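Local coordinates for protein protease Do-like 8, chloroplastic (Arabidopsis thaliana, PDB 4IC6) that is probably a serine endopeptidase of the chloroplast thylakoid, with a trypsin-like protease domain joined to a PDZ domain, at residues 81-86 against 182-187; 123-128 against 254-259. The protein carries 1 engineered substitution. One frame throughout, in Å; residues are numbered along the deposited sequence.

Interaction 1 (81-86 against 182-187)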
loop_
_atom_site.group_PDB
_atom_site.type_symbol
_atom_site.label_atom_id
_atom_site.label_comp_id
_atom_site.label_asym_id
_atom_site.label_seq_id
_atom_site.Cartn_x
_atom_site.Cartn_y
_atom_site.Cartn_z
ATOM N N ASN A 81 -24.282 -17.784 -0.768
ATOM C CA ASN A 81 -24.234 -16.442 -0.194
ATOM C C ASN A 81 -24.995 -15.440 -1.063
ATOM O O ASN A 81 -25.009 -15.535 -2.299
ATOM C CB ASN A 81 -22.799 -15.929 -0.050
ATOM C CG ASN A 81 -22.032 -16.618 1.055
ATOM O OD1 ASN A 81 -20.924 -17.108 0.835
ATOM N ND2 ASN A 81 -22.606 -16.652 2.252
ATOM N N TYR A 82 -25.612 -14.471 -0.396
ATOM C CA TYR A 82 -26.178 -13.304 -1.042
ATOM C C TYR A 82 -25.063 -12.696 -1.894
ATOM O O TYR A 82 -25.270 -12.337 -3.047
ATOM C CB TYR A 82 -26.662 -12.323 0.038
ATOM C CG TYR A 82 -27.340 -11.052 -0.458
ATOM C CD1 TYR A 82 -28.699 -10.845 -0.257
ATOM C CD2 TYR A 82 -26.612 -10.041 -1.072
ATOM C CE1 TYR A 82 -29.323 -9.675 -0.688
ATOM C CE2 TYR A 82 -27.226 -8.874 -1.503
ATOM C CZ TYR A 82 -28.584 -8.702 -1.308
ATOM O OH TYR A 82 -29.201 -7.548 -1.740
ATOM N N HIS A 83 -23.861 -12.630 -1.332
ATOM C CA HIS A 83 -22.732 -12.013 -2.020
ATOM C C HIS A 83 -22.292 -12.679 -3.329
ATOM O O HIS A 83 -21.789 -11.988 -4.203
ATOM C CB HIS A 83 -21.509 -11.881 -1.084
ATOM C CG HIS A 83 -20.382 -11.094 -1.688
ATOM N ND1 HIS A 83 -19.212 -11.680 -2.128
ATOM C CD2 HIS A 83 -20.266 -9.776 -1.957
ATOM C CE1 HIS A 83 -18.419 -10.747 -2.631
ATOM N NE2 HIS A 83 -19.032 -9.583 -2.532
ATOM N N VAL A 84 -22.457 -13.995 -3.486
ATOM C CA VAL A 84 -21.989 -14.595 -4.735
ATOM C C VAL A 84 -22.835 -14.137 -5.935
ATOM O O VAL A 84 -22.347 -14.072 -7.063
ATOM C CB VAL A 84 -21.854 -16.144 -4.708
ATOM C CG1 VAL A 84 -21.120 -16.622 -3.456
ATOM C CG2 VAL A 84 -23.191 -16.825 -4.886
ATOM N N ILE A 85 -24.098 -13.803 -5.684
ATOM C CA ILE A 85 -24.909 -13.171 -6.722
ATOM C C ILE A 85 -25.240 -11.730 -6.377
ATOM O O ILE A 85 -26.316 -11.248 -6.713
ATOM C CB ILE A 85 -26.208 -13.956 -7.006
ATOM C CG1 ILE A 85 -26.987 -14.223 -5.711
ATOM C CG2 ILE A 85 -25.889 -15.252 -7.705
ATOM C CD1 ILE A 85 -28.489 -14.398 -5.944
ATOM N N GLY A 86 -24.307 -11.048 -5.714
ATOM C CA GLY A 86 -24.547 -9.712 -5.195
ATOM C C GLY A 86 -24.846 -8.698 -6.277
ATOM O O GLY A 86 -25.731 -7.844 -6.136
ATOM N N PHE A 182 -17.640 -10.444 9.153
ATOM C CA PHE A 182 -17.652 -9.169 8.442
ATOM C C PHE A 182 -17.787 -9.405 6.950
ATOM O O PHE A 182 -16.846 -9.225 6.169
ATOM C CB PHE A 182 -16.424 -8.345 8.825
ATOM C CG PHE A 182 -16.389 -8.017 10.286
ATOM C CD1 PHE A 182 -17.366 -7.209 10.846
ATOM C CD2 PHE A 182 -15.407 -8.545 11.109
ATOM C CE1 PHE A 182 -17.355 -6.918 12.212
ATOM C CE2 PHE A 182 -15.388 -8.263 12.471
ATOM C CZ PHE A 182 -16.362 -7.444 13.022
ATOM N N SER A 183 -18.998 -9.811 6.585
ATOM C CA SER A 183 -19.307 -10.326 5.261
ATOM C C SER A 183 -18.988 -9.315 4.183
ATOM O O SER A 183 -19.142 -8.120 4.384
ATOM C CB SER A 183 -20.801 -10.682 5.180
ATOM O OG SER A 183 -21.206 -10.851 3.830
ATOM N N GLN A 184 -18.586 -9.794 3.016
ATOM C CA GLN A 184 -18.321 -8.883 1.922
ATOM C C GLN A 184 -19.614 -8.245 1.409
ATOM O O GLN A 184 -19.598 -7.415 0.501
ATOM C CB GLN A 184 -17.530 -9.585 0.819
ATOM C CG GLN A 184 -16.124 -9.978 1.274
ATOM C CD GLN A 184 -15.267 -10.464 0.119
ATOM O OE1 GLN A 184 -15.717 -10.494 -1.033
ATOM N NE2 GLN A 184 -14.034 -10.853 0.416
ATOM N N THR A 185 -20.731 -8.618 2.021
ATOM C CA THR A 185 -21.997 -7.910 1.809
ATOM C C THR A 185 -21.951 -6.477 2.347
ATOM O O THR A 185 -22.731 -5.604 1.929
ATOM C CB THR A 185 -23.141 -8.673 2.511
ATOM O OG1 THR A 185 -23.732 -9.602 1.594
ATOM C CG2 THR A 185 -24.205 -7.719 2.985
ATOM N N GLY A 186 -21.039 -6.233 3.278
ATOM C CA GLY A 186 -20.997 -4.962 3.988
ATOM C C GLY A 186 -21.750 -5.004 5.316
ATOM O O GLY A 186 -21.790 -4.019 6.051
ATOM N N VAL A 187 -22.358 -6.145 5.622
ATOM C CA VAL A 187 -23.229 -6.273 6.784
ATOM C C VAL A 187 -22.704 -7.366 7.690
ATOM O O VAL A 187 -22.558 -8.506 7.251
ATOM C CB VAL A 187 -24.645 -6.679 6.353
ATOM C CG1 VAL A 187 -25.535 -6.910 7.578
ATOM C CG2 VAL A 187 -25.237 -5.614 5.437
#
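The predicted charge-relay site of this S1C protease contains the first contact, in which the imidazole of H83 lies against Q184. The CB methylene of Q184 sits over the centre of one ring face, 3.7 Å from the H83 centroid and only 11° off the ring normal, a textbook CH-pi contact. Beyond CG the glutamine runs extended, bringing OE1 to 3.1 Å from H83 CE1 with the amide plane nearly perpendicular to the ring. That amide is held from elsewhere, since NE2 of Q184 donates to the backbone O of I222. Beside this pair, T185 OG1 approaches CD2 of Y82 at 3.9 Å, the two side chains crossing almost at right angles. In the double-barrel trypsin-like fold, 81-86 follows a strand of the first barrel, whereas 182-187, with its type I turn from S183 to G186, lies in the connection between strands 168-176 and 192-195 of the second, consistent with a site in the cleft between barrels. The H83 ring is swung toward this turn, CG anti to the backbone N (chi1 -173°), and ND1 stays too far from the D126 carboxylate for the bond of an assembled catalytic triad. With an alanine at H83, the Q184 methylene would probably lose the flat surface beneath it and the cleft its predicted relay base. The side chain of A204, engineered at the third triad position, is about 6 Å from that of H83.

Interaction 2 (123-128 against 254-259)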
loop_
_atom_site.group_PDB
_atom_site.type_symbol
_atom_site.label_atom_id
_atom_site.label_comp_id
_atom_site.label_asym_id
_atom_site.label_seq_id
_atom_site.Cartn_x
_atom_site.Cartn_y
_atom_site.Cartn_z
ATOM N N ARG A 123 -30.015 -10.263 2.874
ATOM C CA ARG A 123 -28.724 -9.602 3.011
ATOM C C ARG A 123 -28.149 -9.714 4.430
ATOM O O ARG A 123 -26.950 -9.946 4.608
ATOM C CB ARG A 123 -28.840 -8.141 2.576
ATOM C CG ARG A 123 -27.550 -7.374 2.714
ATOM C CD ARG A 123 -27.508 -6.094 1.885
ATOM N NE ARG A 123 -26.148 -5.943 1.369
ATOM C CZ ARG A 123 -25.818 -5.369 0.218
ATOM N NH1 ARG A 123 -26.754 -4.843 -0.569
ATOM N NH2 ARG A 123 -24.539 -5.326 -0.138
ATOM N N ALA A 124 -29.011 -9.576 5.431
ATOM C CA ALA A 124 -28.586 -9.609 6.832
ATOM C C ALA A 124 -27.823 -10.884 7.194
ATOM O O ALA A 124 -26.856 -10.833 7.943
ATOM C CB ALA A 124 -29.788 -9.416 7.753
ATOM N N LYS A 125 -28.253 -12.032 6.676
ATOM C CA LYS A 125 -27.539 -13.288 6.926
ATOM C C LYS A 125 -26.672 -13.748 5.748
ATOM O O LYS A 125 -26.135 -14.856 5.773
ATOM C CB LYS A 125 -28.513 -14.400 7.345
ATOM C CG LYS A 125 -29.286 -14.110 8.635
ATOM C CD LYS A 125 -28.308 -13.945 9.819
ATOM C CE LYS A 125 -29.024 -13.987 11.168
ATOM N NZ LYS A 125 -28.047 -14.002 12.314
ATOM N N ASP A 126 -26.526 -12.887 4.740
ATOM C CA ASP A 126 -25.738 -13.197 3.540
ATOM C C ASP A 126 -26.108 -14.557 2.964
ATOM O O ASP A 126 -25.244 -15.417 2.771
ATOM C CB ASP A 126 -24.225 -13.176 3.835
ATOM C CG ASP A 126 -23.385 -13.094 2.565
ATOM O OD1 ASP A 126 -23.968 -13.159 1.452
ATOM O OD2 ASP A 126 -22.145 -12.977 2.681
ATOM N N LEU A 127 -27.396 -14.754 2.694
ATOM C CA LEU A 127 -27.857 -15.993 2.088
ATOM C C LEU A 127 -28.796 -15.717 0.937
ATOM O O LEU A 127 -29.578 -14.763 0.975
ATOM C CB LEU A 127 -28.562 -16.878 3.117
ATOM C CG LEU A 127 -27.632 -17.385 4.217
ATOM C CD1 LEU A 127 -28.449 -17.946 5.378
ATOM C CD2 LEU A 127 -26.681 -18.429 3.634
ATOM N N ALA A 128 -28.705 -16.555 -0.088
ATOM C CA ALA A 128 -29.589 -16.457 -1.253
ATOM C C ALA A 128 -30.001 -17.857 -1.642
ATOM O O ALA A 128 -29.259 -18.813 -1.416
ATOM C CB ALA A 128 -28.879 -15.777 -2.414
ATOM N N VAL A 254 -37.023 -12.497 4.407
ATOM C CA VAL A 254 -37.250 -12.677 5.832
ATOM C C VAL A 254 -37.799 -11.418 6.491
ATOM O O VAL A 254 -37.170 -10.363 6.446
ATOM C CB VAL A 254 -35.963 -13.105 6.550
ATOM C CG1 VAL A 254 -36.216 -13.278 8.051
ATOM C CG2 VAL A 254 -35.425 -14.381 5.924
ATOM N N LEU A 255 -38.973 -11.534 7.107
ATOM C CA LEU A 255 -39.528 -10.450 7.917
ATOM C C LEU A 255 -39.015 -10.558 9.350
ATOM O O LEU A 255 -39.166 -11.603 9.974
ATOM C CB LEU A 255 -41.063 -10.516 7.916
ATOM C CG LEU A 255 -41.757 -9.366 8.647
ATOM C CD1 LEU A 255 -41.353 -8.032 8.022
ATOM C CD2 LEU A 255 -43.290 -9.510 8.669
ATOM N N ARG A 256 -38.408 -9.494 9.876
ATOM C CA ARG A 256 -37.865 -9.509 11.242
ATOM C C ARG A 256 -38.500 -8.431 12.117
ATOM O O ARG A 256 -38.597 -7.278 11.703
ATOM C CB ARG A 256 -36.354 -9.273 11.239
ATOM C CG ARG A 256 -35.535 -10.394 10.650
ATOM C CD ARG A 256 -34.050 -10.099 10.754
ATOM N NE ARG A 256 -33.264 -11.229 10.271
ATOM C CZ ARG A 256 -32.926 -11.415 9.001
ATOM N NH1 ARG A 256 -32.207 -12.473 8.650
ATOM N NH2 ARG A 256 -33.302 -10.541 8.085
ATOM N N ALA A 257 -38.926 -8.806 13.321
ATOM C CA ALA A 257 -39.424 -7.835 14.281
ATOM C C ALA A 257 -38.221 -7.452 15.115
ATOM O O ALA A 257 -37.384 -8.293 15.414
ATOM C CB ALA A 257 -40.497 -8.430 15.170
ATOM N N GLY A 258 -38.104 -6.189 15.487
ATOM C CA GLY A 258 -36.950 -5.815 16.291
ATOM C C GLY A 258 -37.024 -4.416 16.855
ATOM O O GLY A 258 -38.090 -3.800 16.964
ATOM N N ILE A 259 -35.859 -3.907 17.205
ATOM C CA ILE A 259 -35.753 -2.566 17.744
ATOM C C ILE A 259 -34.636 -1.891 16.978
ATOM O O ILE A 259 -33.534 -2.426 16.904
ATOM C CB ILE A 259 -35.370 -2.616 19.233
ATOM C CG1 ILE A 259 -36.452 -3.358 20.031
ATOM C CG2 ILE A 259 -35.139 -1.207 19.791
ATOM C CD1 ILE A 259 -36.070 -3.567 21.522
#
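R256 buries more surface here than any other residue, and it does so by laying one face of its guanidinium against A124, with K125 close to NH1. Its chain is extended from CG to NE, which carries the planar group across to the other segment. The A124 methyl lies 3.5 Å above one face of that group, offset toward the rim, with CB 3.7 Å from R256 NH2. Against the opposite face rests CG1 of V254, from the arginine's own segment, so the flat group is sandwiched between two aliphatic groups. K125 adds its CG methylene, 3.3 Å from R256 NH1. There the lysine bends at chi2 (-61°), and its NZ remains 5.8 Å from NH1, a separation that would probably soften the repulsion of like charges. The charge of R256 is answered by D122, whose OD2 forms a salt bridge with NH1 and also accepts from the backbone N of K125. That carboxylate thus joins the turn to the arginine. The turn itself, type I from R123 to D126, runs into a G1 bulge at D126 and L127, both facing D122: the classic type I plus G1 beta-bulge hairpin loop, here placed where the protease domain meets the segment leading into strand 257-258 of the PDZ sheet.

How the interactions relate
Interaction 1 is partly buried and joins the two barrels of the protease domain through ring and methylene packing; interaction 2 lies at the surface, ties the protease domain to the PDZ side, and sets an arginine between aliphatic groups, its charge paired with D122. The two meet at the loop 123-128. D126 OD2 takes a probable hydrogen bond from S183 OG at 2.6 Å, and R123 NH2 reaches T185 O, likewise a probable hydrogen bond. The loop that carries the predicted catalytic aspartate therefore faces the cleft with D126 and the domain junction with A124 and K125.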